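Protein kinase, putative (Bodo saltans, PDB 6TLY) is the kinetoplastid kinetochore protein KKT2, a putative serine/threonine kinase whose zinc-binding central domain, the fragment described here, probably serves as a centromere localization domain. Local coordinates at residues A[47-52]-A[62-67]; A[73-78]-A[89-94]; A[15-20]-A[54-59]; A[80-83]-A[87-90]. All blocks are in the same frame, centred on the assembly; numbering follows the deposited sequence. Where two conformers were deposited one is given.

Contact 1. Residues A[47-52]-A[62-67]; sequences YMYRCE and CAESRK. With ZN (zinc ion), chain B; ZN (zinc ion), chain C.
Y49, on strand 48-51, lays its side chain against A63 and E64 of helix 60-65, and Y47 joins it at the carboxylate. Followed outward, Y49 CB only grazes the methyl of A63. With CG anti to its own carbonyl carbon (chi1 -71°), the ring is directed at A63 and E64: CG is closer to that methyl, and CD1 comes nearest, 3.3 Å from A63 CB, a tight fit. CE1 still touches the methyl but already meets E64 OE2, at 3.5 Å, as does CZ. At the tip, Y49 OH donates a hydrogen bond to E64 OE2 at 2.7 Å, the oxygen lying at the ring edge and in its plane. Ring and carboxylate planes stand 83° apart, and the bond uses the anti lone pair of OE2. The syn lone pair takes a second hydroxyl, Y47 OH, also 2.7 Å from E64 OE2. E64 reaches both from the side on a chain extended beyond CG. Beyond the helix end, R66 takes positive phi in a Schellman motif, and its NH1 turns back to E64 O at 2.8 Å. C51 binds one zinc ion with C11, H15 and C54, while C62 binds another with C32, C35 and C59, so the contact joins the strand that supplies one ligand of the first site to the helix that supplies one ligand of the second. Because a single carboxylate oxygen accepts from two phenols, E64 is probably held as the anion, its charge eased by both donors while its rotation is fixed.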
loop_
_atom_site.group_PDB
_atom_site.type_symbol
_atom_site.label_atom_id
_atom_site.label_comp_id
_atom_site.label_asym_id
_atom_site.label_seq_id
_atom_site.Cartn_x
_atom_site.Cartn_y
_atom_site.Cartn_z
ATOM N N TYR A 47 -13.685 2.749 -1.746
ATOM C CA TYR A 47 -13.136 2.065 -0.583
ATOM C C TYR A 47 -11.645 1.774 -0.801
ATOM O O TYR A 47 -11.086 2.208 -1.814
ATOM C CB TYR A 47 -13.972 0.833 -0.153
ATOM C CG TYR A 47 -14.234 -0.143 -1.279
ATOM C CD1 TYR A 47 -15.234 0.094 -2.212
ATOM C CD2 TYR A 47 -13.513 -1.326 -1.382
ATOM C CE1 TYR A 47 -15.477 -0.795 -3.253
ATOM C CE2 TYR A 47 -13.765 -2.239 -2.404
ATOM C CZ TYR A 47 -14.747 -1.969 -3.339
ATOM O OH TYR A 47 -14.994 -2.855 -4.362
ATOM N N MET A 48 -10.999 1.100 0.152
ATOM C CA MET A 48 -9.562 0.920 0.108
ATOM C C MET A 48 -9.086 -0.487 0.443
ATOM O O MET A 48 -9.818 -1.264 1.046
ATOM C CB MET A 48 -8.919 1.917 1.085
ATOM C CG MET A 48 -9.307 1.667 2.525
ATOM S SD MET A 48 -8.349 2.571 3.763
ATOM C CE MET A 48 -6.718 1.973 3.400
ATOM N N TYR A 49 -7.877 -0.766 -0.002
ATOM C CA TYR A 49 -7.147 -1.992 0.362
ATOM C C TYR A 49 -5.854 -1.550 1.046
ATOM O O TYR A 49 -5.268 -0.582 0.636
ATOM C CB TYR A 49 -6.881 -2.822 -0.891
ATOM C CG TYR A 49 -8.098 -3.473 -1.497
ATOM C CD1 TYR A 49 -8.936 -2.788 -2.358
ATOM C CD2 TYR A 49 -8.392 -4.794 -1.232
ATOM C CE1 TYR A 49 -10.035 -3.392 -2.938
ATOM C CE2 TYR A 49 -9.488 -5.415 -1.798
ATOM C CZ TYR A 49 -10.312 -4.717 -2.659
ATOM O OH TYR A 49 -11.391 -5.337 -3.197
ATOM N N ARG A 50 -5.441 -2.274 2.071
ATOM C CA ARG A 50 -4.207 -1.879 2.776
ATOM C C ARG A 50 -3.335 -3.083 3.135
ATOM O O ARG A 50 -3.854 -4.126 3.455
ATOM C CB ARG A 50 -4.547 -1.079 4.042
ATOM C CG ARG A 50 -3.352 -0.606 4.856
ATOM C CD ARG A 50 -3.628 0.207 6.099
ATOM N NE ARG A 50 -2.502 0.404 6.972
ATOM C CZ ARG A 50 -1.497 1.212 6.734
ATOM N NH1 ARG A 50 -1.462 1.922 5.625
ATOM N NH2 ARG A 50 -0.526 1.315 7.605
ATOM N N CYS A 51 -2.032 -2.882 3.011
ATOM C CA CYS A 51 -1.067 -3.804 3.617
ATOM C C CYS A 51 -0.428 -3.076 4.808
ATOM O O CYS A 51 0.307 -2.135 4.603
ATOM C CB CYS A 51 0.022 -4.244 2.676
ATOM S SG CYS A 51 1.154 -5.307 3.598
ATOM N N GLU A 52 -0.767 -3.529 6.009
ATOM C CA GLU A 52 -0.346 -2.874 7.242
ATOM C C GLU A 52 1.154 -2.952 7.434
ATOM O O GLU A 52 1.785 -1.950 7.774
ATOM C CB GLU A 52 -1.075 -3.475 8.454
ATOM C CG GLU A 52 -0.797 -2.721 9.757
ATOM C CD GLU A 52 -1.185 -1.251 9.745
ATOM O OE1 GLU A 52 -2.364 -0.952 9.450
ATOM O OE2 GLU A 52 -0.321 -0.394 10.053
ATOM N N CYS A 62 -7.735 0.983 -8.357
ATOM C CA CYS A 62 -6.388 0.512 -8.664
ATOM C C CYS A 62 -6.200 -0.954 -8.222
ATOM O O CYS A 62 -5.630 -1.761 -8.969
ATOM C CB CYS A 62 -5.328 1.423 -8.049
ATOM S SG CYS A 62 -5.201 3.064 -8.803
ATOM N N ALA A 63 -6.701 -1.305 -7.030
ATOM C CA ALA A 63 -6.519 -2.646 -6.495
ATOM C C ALA A 63 -7.155 -3.766 -7.348
ATOM O O ALA A 63 -6.472 -4.723 -7.724
ATOM C CB ALA A 63 -7.013 -2.711 -5.061
ATOM N N GLU A 64 -8.416 -3.585 -7.723
ATOM C CA GLU A 64 -9.186 -4.560 -8.471
ATOM C C GLU A 64 -8.751 -4.635 -9.938
ATOM O O GLU A 64 -8.740 -5.733 -10.497
ATOM C CB GLU A 64 -10.682 -4.289 -8.274
ATOM C CG GLU A 64 -11.083 -4.604 -6.834
ATOM C CD GLU A 64 -12.420 -4.056 -6.371
ATOM O OE1 GLU A 64 -13.167 -3.543 -7.230
ATOM O OE2 GLU A 64 -12.713 -4.112 -5.153
ATOM N N SER A 65 -8.274 -3.526 -10.519
ATOM C CA SER A 65 -7.749 -3.563 -11.894
ATOM C C SER A 65 -6.252 -3.985 -11.966
ATOM O O SER A 65 -5.707 -4.105 -13.062
ATOM C CB SER A 65 -7.969 -2.227 -12.598
ATOM O OG SER A 65 -7.040 -1.242 -12.177
ATOM N N ARG A 66 -5.608 -4.221 -10.810
ATOM C CA ARG A 66 -4.207 -4.610 -10.707
ATOM C C ARG A 66 -3.285 -3.544 -11.264
ATOM O O ARG A 66 -2.310 -3.857 -11.941
ATOM C CB ARG A 66 -3.932 -5.990 -11.329
ATOM C CG ARG A 66 -4.263 -7.103 -10.373
ATOM C CD ARG A 66 -5.726 -7.447 -10.338
ATOM N NE ARG A 66 -5.989 -8.627 -9.511
ATOM C CZ ARG A 66 -7.196 -8.992 -9.090
ATOM N NH1 ARG A 66 -8.259 -8.254 -9.380
ATOM N NH2 ARG A 66 -7.346 -10.090 -8.358
ATOM N N LYS A 67 -3.623 -2.276 -11.007
ATOM C CA LYS A 67 -2.788 -1.168 -11.430
ATOM C C LYS A 67 -1.589 -1.127 -10.500
ATOM O O LYS A 67 -1.718 -1.377 -9.304
ATOM C CB LYS A 67 -3.552 0.158 -11.356
ATOM C CG LYS A 67 -4.240 0.513 -12.659
ATOM C CD LYS A 67 -4.336 2.022 -12.834
ATOM C CE LYS A 67 -2.970 2.658 -12.970
ATOM N NZ LYS A 67 -2.997 4.086 -12.571
HETATM ZN ZN ZN B . 2.945 -5.762 2.067
HETATM ZN ZN ZN C . -5.937 4.441 -7.095
#

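Contact 2. Residues A[73-78]-A[89-94]; sequences FLCAKC and QYHSRG. With ZN (zinc ion), chain D.
The imidazole of H91 is met at its edge by the thiolate sulfurs of C75 and C78, all three residues bound to one zinc ion. C75 SG lies in the ring plane, 3.5 Å from H91 NE2, and C78 SG sits near that plane on the same nitrogen's side. From outside these segments the ring of F82 comes against H91, the two planes about 40° apart. H91 NE2 binds zinc at 1.9 Å, where a first torsion of 167° has carried the ring off the helix toward the metal. C75 SG and C78 SG add bonds of 2.4 and 2.3 Å to the zinc, and C95 completes the site of three cysteines and one histidine in this C2H2-type finger. The knuckle 75-78 is closed by a weak bond from C78 N to C75 SG.

Beside the metal, K77 bends at chi3 (-80°) to bring its ammonium to helix 85-93. K77 NZ donates to S92 OG at 3.0 Å and to S92 O at 3.1 Å, and it also holds C95 O. With an alanine at S92 the hydroxyl is gone, and K77 would probably be less firmly fixed, left with backbone oxygens to hold its charge. K77 thus links the knuckle to the last turn of the helix through S92 and to C95 O, and its charge, close to the three zinc-bound sulfurs, probably offsets some of the negative charge of the site.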
loop_
_atom_site.group_PDB
_atom_site.type_symbol
_atom_site.label_atom_id
_atom_site.label_comp_id
_atom_site.label_asym_id
_atom_site.label_seq_id
_atom_site.Cartn_x
_atom_site.Cartn_y
_atom_site.Cartn_z
ATOM N N PHE A 73 10.786 2.373 -5.199
ATOM C CA PHE A 73 11.931 2.786 -4.385
ATOM C C PHE A 73 12.241 1.624 -3.435
ATOM O O PHE A 73 11.375 1.204 -2.685
ATOM C CB PHE A 73 11.611 4.056 -3.596
ATOM C CG PHE A 73 11.324 5.229 -4.506
ATOM C CD1 PHE A 73 10.050 5.447 -5.001
ATOM C CD2 PHE A 73 12.345 6.070 -4.922
ATOM C CE1 PHE A 73 9.791 6.504 -5.869
ATOM C CE2 PHE A 73 12.090 7.108 -5.815
ATOM C CZ PHE A 73 10.811 7.326 -6.270
ATOM N N LEU A 74 13.462 1.116 -3.468
ATOM C CA LEU A 74 13.838 -0.049 -2.683
ATOM C C LEU A 74 14.788 0.287 -1.546
ATOM O O LEU A 74 15.716 1.089 -1.723
ATOM C CB LEU A 74 14.493 -1.093 -3.598
ATOM C CG LEU A 74 13.538 -1.963 -4.429
ATOM C CD1 LEU A 74 13.000 -1.219 -5.630
ATOM C CD2 LEU A 74 14.263 -3.204 -4.946
ATOM N N CYS A 75 14.607 -0.398 -0.416
ATOM C CA CYS A 75 15.501 -0.251 0.709
ATOM C C CYS A 75 16.723 -1.114 0.446
ATOM O O CYS A 75 16.590 -2.314 0.194
ATOM C CB CYS A 75 14.810 -0.649 2.012
ATOM S SG CYS A 75 15.923 -0.677 3.438
ATOM N N ALA A 76 17.918 -0.515 0.507
ATOM C CA ALA A 76 19.147 -1.266 0.285
ATOM C C ALA A 76 19.395 -2.298 1.380
ATOM O O ALA A 76 20.015 -3.315 1.114
ATOM C CB ALA A 76 20.335 -0.310 0.204
ATOM N N LYS A 77 18.915 -2.047 2.603
ATOM C CA LYS A 77 19.211 -2.911 3.735
ATOM C C LYS A 77 18.341 -4.169 3.843
ATOM O O LYS A 77 18.841 -5.196 4.307
ATOM C CB LYS A 77 19.163 -2.084 5.023
ATOM C CG LYS A 77 20.227 -0.988 4.982
ATOM C CD LYS A 77 19.978 0.094 5.998
ATOM C CE LYS A 77 18.935 1.086 5.548
ATOM N NZ LYS A 77 18.847 2.225 6.504
ATOM N N CYS A 78 17.071 -4.120 3.383
ATOM C CA CYS A 78 16.204 -5.307 3.480
ATOM C C CYS A 78 15.552 -5.736 2.161
ATOM O O CYS A 78 14.946 -6.803 2.106
ATOM C CB CYS A 78 15.158 -5.121 4.573
ATOM S SG CYS A 78 13.909 -3.857 4.205
ATOM N N GLN A 89 12.072 6.709 2.893
ATOM C CA GLN A 89 12.838 7.462 3.886
ATOM C C GLN A 89 12.343 7.224 5.316
ATOM O O GLN A 89 13.176 7.028 6.196
ATOM C CB GLN A 89 12.882 8.944 3.535
ATOM C CG GLN A 89 13.822 9.198 2.350
ATOM C CD GLN A 89 13.723 10.605 1.823
ATOM O OE1 GLN A 89 12.728 11.303 2.039
ATOM N NE2 GLN A 89 14.749 11.044 1.106
ATOM N N TYR A 90 11.012 7.152 5.529
ATOM C CA TYR A 90 10.464 6.859 6.865
ATOM C C TYR A 90 10.908 5.458 7.298
ATOM O O TYR A 90 11.365 5.292 8.423
ATOM C CB TYR A 90 8.930 6.913 6.896
ATOM C CG TYR A 90 8.312 8.263 6.627
ATOM C CD1 TYR A 90 8.966 9.432 6.985
ATOM C CD2 TYR A 90 7.032 8.369 6.102
ATOM C CE1 TYR A 90 8.385 10.677 6.771
ATOM C CE2 TYR A 90 6.448 9.605 5.874
ATOM C CZ TYR A 90 7.116 10.757 6.234
ATOM O OH TYR A 90 6.524 11.977 5.988
ATOM N N HIS A 91 10.839 4.465 6.391
ATOM C CA HIS A 91 11.266 3.097 6.685
ATOM C C HIS A 91 12.757 3.039 7.031
ATOM O O HIS A 91 13.132 2.428 8.030
ATOM C CB HIS A 91 11.001 2.170 5.462
ATOM C CG HIS A 91 11.665 0.820 5.529
ATOM N ND1 HIS A 91 11.098 -0.232 6.230
ATOM C CD2 HIS A 91 12.832 0.395 4.985
ATOM C CE1 HIS A 91 11.917 -1.258 6.070
ATOM N NE2 HIS A 91 12.973 -0.929 5.322
ATOM N N SER A 92 13.600 3.608 6.159
ATOM C CA SER A 92 15.052 3.577 6.250
ATOM C C SER A 92 15.609 4.127 7.571
ATOM O O SER A 92 16.600 3.605 8.076
ATOM C CB SER A 92 15.671 4.288 5.050
ATOM O OG SER A 92 17.034 3.927 4.903
ATOM N N ARG A 93 14.960 5.131 8.149
ATOM C CA ARG A 93 15.372 5.718 9.424
ATOM C C ARG A 93 15.455 4.651 10.535
ATOM O O ARG A 93 16.396 4.655 11.334
ATOM C CB ARG A 93 14.383 6.824 9.813
ATOM C CG ARG A 93 14.703 7.509 11.137
ATOM C CD ARG A 93 15.443 8.822 10.953
ATOM N NE ARG A 93 14.673 9.762 10.140
ATOM C CZ ARG A 93 15.167 10.876 9.606
ATOM N NH1 ARG A 93 16.440 11.206 9.799
ATOM N NH2 ARG A 93 14.395 11.666 8.870
ATOM N N GLY A 94 14.523 3.694 10.501
ATOM C CA GLY A 94 14.453 2.618 11.475
ATOM C C GLY A 94 14.892 1.254 10.978
ATOM O O GLY A 94 14.716 0.275 11.691
HETATM ZN ZN ZN D . 14.668 -1.851 5.086
#

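Contact 3. Residues A[15-20]-A[54-59]; sequences HKMERH and CDYDVC. With ZN (zinc ion), chain B; ZN (zinc ion), chain C; SO4 (sulfate ion), chain F.
H15 faces C54 and M17 faces Y56 across parallel backbones, the CA atoms of H15 and C54 being 8.8 Å apart, since strands 18-20 and 56-59, which these residues lead into or belong to, are separated by strand 48-51. Side chains bridge that gap. H15 and C54 are joined through a zinc ion: H15 ND1 binds it at 2.1 Å and C54 SG at 2.4 Å, C11 and C51 being the other ligands. C54 SG lies in the plane of the imidazole, at its edge, 3.5 Å from H15 ND1. On its far nitrogen, H15 makes a weak hydrogen bond to a sulfate ion that probably came from the crystallisation liquor.

Further along, M17 crosses Y56 at about a right angle. Its SD lies at the edge of the Y56 ring, 5.0 Å from the ring centroid, a Met-aromatic contact. The turn at chi3 (81°) then folds the methyl back, so that M17 CE packs 3.5 Å from Y56 CD2 and 3.4 Å from Y56 O. The methyl lies against strand 48-51 and, in the conformer described, also reaches V58 CG1.

At the start of 56-59 a G1 beta bulge sets D55 and Y56 both against C51. At its far end, C59 binds the second zinc ion and stands at the N-cap of helix 60-65; strands 18-20 and 56-59 thus flank 48-51, with one zinc site at each end of 56-59.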
loop_
_atom_site.group_PDB
_atom_site.type_symbol
_atom_site.label_atom_id
_atom_site.label_comp_id
_atom_site.label_asym_id
_atom_site.label_seq_id
_atom_site.Cartn_x
_atom_site.Cartn_y
_atom_site.Cartn_z
ATOM N N HIS A 15 2.356 -9.337 -0.564
ATOM C CA HIS A 15 1.493 -9.777 0.559
ATOM C C HIS A 15 0.041 -9.584 0.133
ATOM O O HIS A 15 -0.227 -8.697 -0.668
ATOM C CB HIS A 15 1.694 -8.959 1.838
ATOM C CG HIS A 15 3.100 -8.835 2.298
ATOM N ND1 HIS A 15 3.747 -7.650 2.344
ATOM C CD2 HIS A 15 3.982 -9.754 2.723
ATOM C CE1 HIS A 15 4.967 -7.836 2.760
ATOM N NE2 HIS A 15 5.142 -9.109 2.994
ATOM N N LYS A 16 -0.857 -10.377 0.693
ATOM C CA LYS A 16 -2.291 -10.191 0.384
ATOM C C LYS A 16 -2.769 -8.911 1.090
ATOM O O LYS A 16 -2.362 -8.672 2.196
ATOM C CB LYS A 16 -3.095 -11.431 0.791
ATOM C CG LYS A 16 -4.579 -11.179 1.022
ATOM C CD LYS A 16 -5.486 -12.361 1.027
ATOM C CE LYS A 16 -6.923 -11.952 1.278
ATOM N NZ LYS A 16 -7.889 -12.978 0.826
ATOM N N MET A 17 -3.637 -8.145 0.467
ATOM C CA MET A 17 -4.108 -6.898 1.101
ATOM C C MET A 17 -5.503 -7.057 1.713
ATOM O O MET A 17 -6.266 -7.871 1.236
ATOM C CB MET A 17 -4.077 -5.763 0.089
ATOM C CG MET A 17 -2.671 -5.331 -0.174
ATOM S SD MET A 17 -2.564 -4.023 -1.314
ATOM C CE MET A 17 -2.932 -2.629 -0.277
ATOM N N GLU A 18 -5.754 -6.305 2.779
ATOM C CA GLU A 18 -7.045 -6.337 3.496
ATOM C C GLU A 18 -7.974 -5.269 2.904
ATOM O O GLU A 18 -7.554 -4.153 2.754
ATOM C CB GLU A 18 -6.773 -6.081 4.979
ATOM C CG GLU A 18 -7.952 -6.301 5.906
ATOM C CD GLU A 18 -7.663 -6.122 7.397
ATOM O OE1 GLU A 18 -6.514 -6.300 7.799
ATOM O OE2 GLU A 18 -8.587 -5.778 8.151
ATOM N N ARG A 19 -9.202 -5.647 2.591
ATOM C CA ARG A 19 -10.194 -4.669 2.104
ATOM C C ARG A 19 -10.799 -3.962 3.327
ATOM O O ARG A 19 -11.149 -4.640 4.289
ATOM C CB ARG A 19 -11.269 -5.369 1.273
ATOM C CG ARG A 19 -12.354 -4.450 0.747
ATOM C CD ARG A 19 -13.359 -5.136 -0.160
ATOM N NE ARG A 19 -14.014 -6.183 0.583
ATOM C CZ ARG A 19 -15.087 -6.027 1.331
ATOM N NH1 ARG A 19 -15.691 -4.858 1.399
ATOM N NH2 ARG A 19 -15.565 -7.055 1.994
ATOM N N HIS A 20 -10.864 -2.636 3.281
ATOM C CA HIS A 20 -11.490 -1.841 4.333
ATOM C C HIS A 20 -12.719 -1.165 3.728
ATOM O O HIS A 20 -12.611 -0.280 2.871
ATOM C CB HIS A 20 -10.515 -0.820 4.929
ATOM C CG HIS A 20 -9.382 -1.465 5.655
ATOM N ND1 HIS A 20 -9.486 -1.804 6.994
ATOM C CD2 HIS A 20 -8.169 -1.853 5.199
ATOM C CE1 HIS A 20 -8.324 -2.357 7.317
ATOM N NE2 HIS A 20 -7.500 -2.407 6.271
ATOM N N CYS A 54 3.444 -3.084 5.156
ATOM C CA CYS A 54 4.149 -2.246 4.183
ATOM C C CYS A 54 3.735 -0.778 4.233
ATOM O O CYS A 54 4.352 0.016 3.521
ATOM C CB CYS A 54 3.957 -2.792 2.768
ATOM S SG CYS A 54 4.802 -4.363 2.447
ATOM N N ASP A 55 2.643 -0.420 4.961
ATOM C CA ASP A 55 2.041 0.938 4.988
ATOM C C ASP A 55 1.708 1.316 3.528
ATOM O O ASP A 55 2.184 2.327 3.011
ATOM C CB ASP A 55 2.964 1.996 5.627
ATOM C CG ASP A 55 2.308 3.365 5.690
ATOM O OD1 ASP A 55 1.078 3.423 5.876
ATOM O OD2 ASP A 55 3.021 4.372 5.531
ATOM N N TYR A 56 0.996 0.418 2.865
ATOM C CA TYR A 56 0.628 0.553 1.443
ATOM C C TYR A 56 -0.891 0.638 1.347
ATOM O O TYR A 56 -1.540 -0.289 1.737
ATOM C CB TYR A 56 1.149 -0.646 0.665
ATOM C CG TYR A 56 0.985 -0.578 -0.823
ATOM C CD1 TYR A 56 1.649 0.368 -1.573
ATOM C CD2 TYR A 56 0.183 -1.479 -1.486
ATOM C CE1 TYR A 56 1.538 0.410 -2.949
ATOM C CE2 TYR A 56 0.060 -1.451 -2.861
ATOM C CZ TYR A 56 0.725 -0.498 -3.598
ATOM O OH TYR A 56 0.601 -0.496 -4.943
ATOM N N ASP A 57 -1.372 1.766 0.850
ATOM C CA ASP A 57 -2.798 2.073 0.719
ATOM C C ASP A 57 -3.178 2.285 -0.719
ATOM O O ASP A 57 -2.564 3.106 -1.384
ATOM C CB ASP A 57 -3.088 3.405 1.420
ATOM C CG ASP A 57 -2.892 3.340 2.902
ATOM O OD1 ASP A 57 -3.298 2.333 3.498
ATOM O OD2 ASP A 57 -2.293 4.293 3.465
ATOM N N VAL A 58 -4.144 1.549 -1.183
ATOM C CA VAL A 58 -4.650 1.711 -2.584
ATOM C C VAL A 58 -6.216 1.832 -2.664
ATOM O O VAL A 58 -7.118 1.161 -1.940
ATOM C CB VAL A 58 -4.115 0.554 -3.450
ATOM C CG1 VAL A 58 -4.647 -0.790 -3.011
ATOM C CG2 VAL A 58 -4.365 0.757 -4.927
ATOM N N CYS A 59 -6.681 2.626 -3.649
ATOM C CA CYS A 59 -8.140 2.765 -3.857
ATOM C C CYS A 59 -8.692 1.444 -4.464
ATOM O O CYS A 59 -7.921 0.644 -4.998
ATOM C CB CYS A 59 -8.468 3.981 -4.740
ATOM S SG CYS A 59 -8.101 3.770 -6.511
HETATM ZN ZN ZN B . 2.945 -5.762 2.067
HETATM ZN ZN ZN C . -5.937 4.441 -7.095
HETATM S S SO4 F . 6.392 -12.135 5.043
HETATM O O1 SO4 F . 6.792 -13.100 6.073
HETATM O O2 SO4 F . 5.050 -12.458 4.561
HETATM O O3 SO4 F . 7.308 -12.178 3.906
HETATM O O4 SO4 F . 6.396 -10.788 5.630
#

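Contact 4. Residues A[80-83]-A[87-90]; sequences KKFP and KLQY
F82 packs its ring against L88, part of the hydrophobic join of hairpin and helix in the beta-beta-alpha zinc finger. L88 CD1 lies 3.7 Å from F82 CD2, the two side chains crossing at about a right angle. L88 CA stands over the ring in an off-centre CH-pi contact, 4.3 Å from the F82 centroid. On the same face, toward the rim, K87 O sits 4.3 Å above the ring plane. F82 reaches the helix with CG beside its backbone N (chi1 -60°), while L88 throws its branch back toward the strand with CG anti to its own N (169°). Loss of the F82 ring, as with an alanine here, would probably leave a gap beneath L88 and deprive the zinc ligand H91 of the ring that packs on it.

Next outward, P83 continues the surface: its CG rests 4.1 Å from CD of K87, whose extended chain runs past the proline. The ammonium of K87 is held beyond the finger, by D55 O and N33 OD1. Strand 81-82 is itself set by backbone pairing of F82 with F73, and K81 N donates to N13 OD1. At the first turn of helix 85-93, the K87 amide N-H is taken by S84 OG.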
loop_
_atom_site.group_PDB
_atom_site.type_symbol
_atom_site.label_atom_id
_atom_site.label_comp_id
_atom_site.label_asym_id
_atom_site.label_seq_id
_atom_site.Cartn_x
_atom_site.Cartn_y
_atom_site.Cartn_z
ATOM N N LYS A 80 12.960 -4.289 0.713
ATOM C CA LYS A 80 11.542 -3.901 0.673
ATOM C C LYS A 80 11.278 -2.755 -0.324
ATOM O O LYS A 80 12.057 -1.803 -0.382
ATOM C CB LYS A 80 11.108 -3.487 2.077
ATOM C CG LYS A 80 9.633 -3.598 2.369
ATOM C CD LYS A 80 9.439 -3.587 3.886
ATOM C CE LYS A 80 8.007 -3.834 4.301
ATOM N NZ LYS A 80 7.731 -3.238 5.642
ATOM N N LYS A 81 10.184 -2.863 -1.093
ATOM C CA LYS A 81 9.745 -1.894 -2.099
ATOM C C LYS A 81 8.701 -0.940 -1.529
ATOM O O LYS A 81 7.838 -1.345 -0.730
ATOM C CB LYS A 81 9.148 -2.604 -3.323
ATOM C CG LYS A 81 10.120 -3.563 -4.012
ATOM C CD LYS A 81 9.389 -4.405 -5.046
ATOM C CE LYS A 81 10.237 -5.562 -5.528
ATOM N NZ LYS A 81 11.540 -5.099 -6.072
ATOM N N PHE A 82 8.758 0.322 -1.980
ATOM C CA PHE A 82 7.864 1.403 -1.551
ATOM C C PHE A 82 7.389 2.228 -2.763
ATOM O O PHE A 82 8.096 2.340 -3.768
ATOM C CB PHE A 82 8.589 2.318 -0.546
ATOM C CG PHE A 82 9.023 1.564 0.684
ATOM C CD1 PHE A 82 8.129 1.308 1.711
ATOM C CD2 PHE A 82 10.311 1.076 0.797
ATOM C CE1 PHE A 82 8.506 0.555 2.812
ATOM C CE2 PHE A 82 10.690 0.337 1.912
ATOM C CZ PHE A 82 9.787 0.082 2.910
ATOM N N PRO A 83 6.179 2.805 -2.694
ATOM C CA PRO A 83 5.682 3.585 -3.839
ATOM C C PRO A 83 6.235 5.008 -3.944
ATOM O O PRO A 83 5.956 5.678 -4.940
ATOM C CB PRO A 83 4.167 3.603 -3.603
ATOM C CG PRO A 83 4.049 3.630 -2.100
ATOM C CD PRO A 83 5.189 2.743 -1.602
ATOM N N LYS A 87 8.080 7.442 1.699
ATOM C CA LYS A 87 7.817 6.219 2.467
ATOM C C LYS A 87 9.056 5.403 2.664
ATOM O O LYS A 87 9.271 4.880 3.756
ATOM C CB LYS A 87 6.688 5.387 1.863
ATOM C CG LYS A 87 5.351 6.055 2.129
ATOM C CD LYS A 87 4.189 5.233 1.646
ATOM C CE LYS A 87 2.908 5.805 2.194
ATOM N NZ LYS A 87 1.797 4.863 2.017
ATOM N N LEU A 88 9.928 5.349 1.648
ATOM C CA LEU A 88 11.222 4.673 1.795
ATOM C C LEU A 88 12.047 5.370 2.891
ATOM O O LEU A 88 12.639 4.689 3.724
ATOM C CB LEU A 88 12.007 4.680 0.460
ATOM C CG LEU A 88 13.489 4.241 0.543
ATOM C CD1 LEU A 88 13.582 2.775 0.955
ATOM C CD2 LEU A 88 14.189 4.453 -0.789
ATOM N N GLN A 89 12.072 6.709 2.893
ATOM C CA GLN A 89 12.838 7.462 3.886
ATOM C C GLN A 89 12.343 7.224 5.316
ATOM O O GLN A 89 13.176 7.028 6.196
ATOM C CB GLN A 89 12.882 8.944 3.535
ATOM C CG GLN A 89 13.822 9.198 2.350
ATOM C CD GLN A 89 13.723 10.605 1.823
ATOM O OE1 GLN A 89 12.728 11.303 2.039
ATOM N NE2 GLN A 89 14.749 11.044 1.106
ATOM N N TYR A 90 11.012 7.152 5.529
ATOM C CA TYR A 90 10.464 6.859 6.865
ATOM C C TYR A 90 10.908 5.458 7.298
ATOM O O TYR A 90 11.365 5.292 8.423
ATOM C CB TYR A 90 8.930 6.913 6.896
ATOM C CG TYR A 90 8.312 8.263 6.627
ATOM C CD1 TYR A 90 8.966 9.432 6.985
ATOM C CD2 TYR A 90 7.032 8.369 6.102
ATOM C CE1 TYR A 90 8.385 10.677 6.771
ATOM C CE2 TYR A 90 6.448 9.605 5.874
ATOM C CZ TYR A 90 7.116 10.757 6.234
ATOM O OH TYR A 90 6.524 11.977 5.988
#

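Two neighbourhoods emerge. Contacts 1 and 3 have centres 6 Å apart and interlock along the chain: M48 O meets H20 N at 2.8 Å, Y49 N meets V58 O at 2.8 Å, and both contacts carry ligands of the same two zinc ions. Contacts 2 and 4, also 6 Å apart between centres, share helix 85-93 and the hairpin 73-74/81-82 round the third zinc, with F73 O 2.8 Å from F82 N. Contact 4 joins the halves: K87 NZ lies 2.8 Å from D55 O, and K80 CE packs on C54 SG. Contacts 1 and 2, about 22 Å apart between centres, stand on opposite sides of the chain's centre.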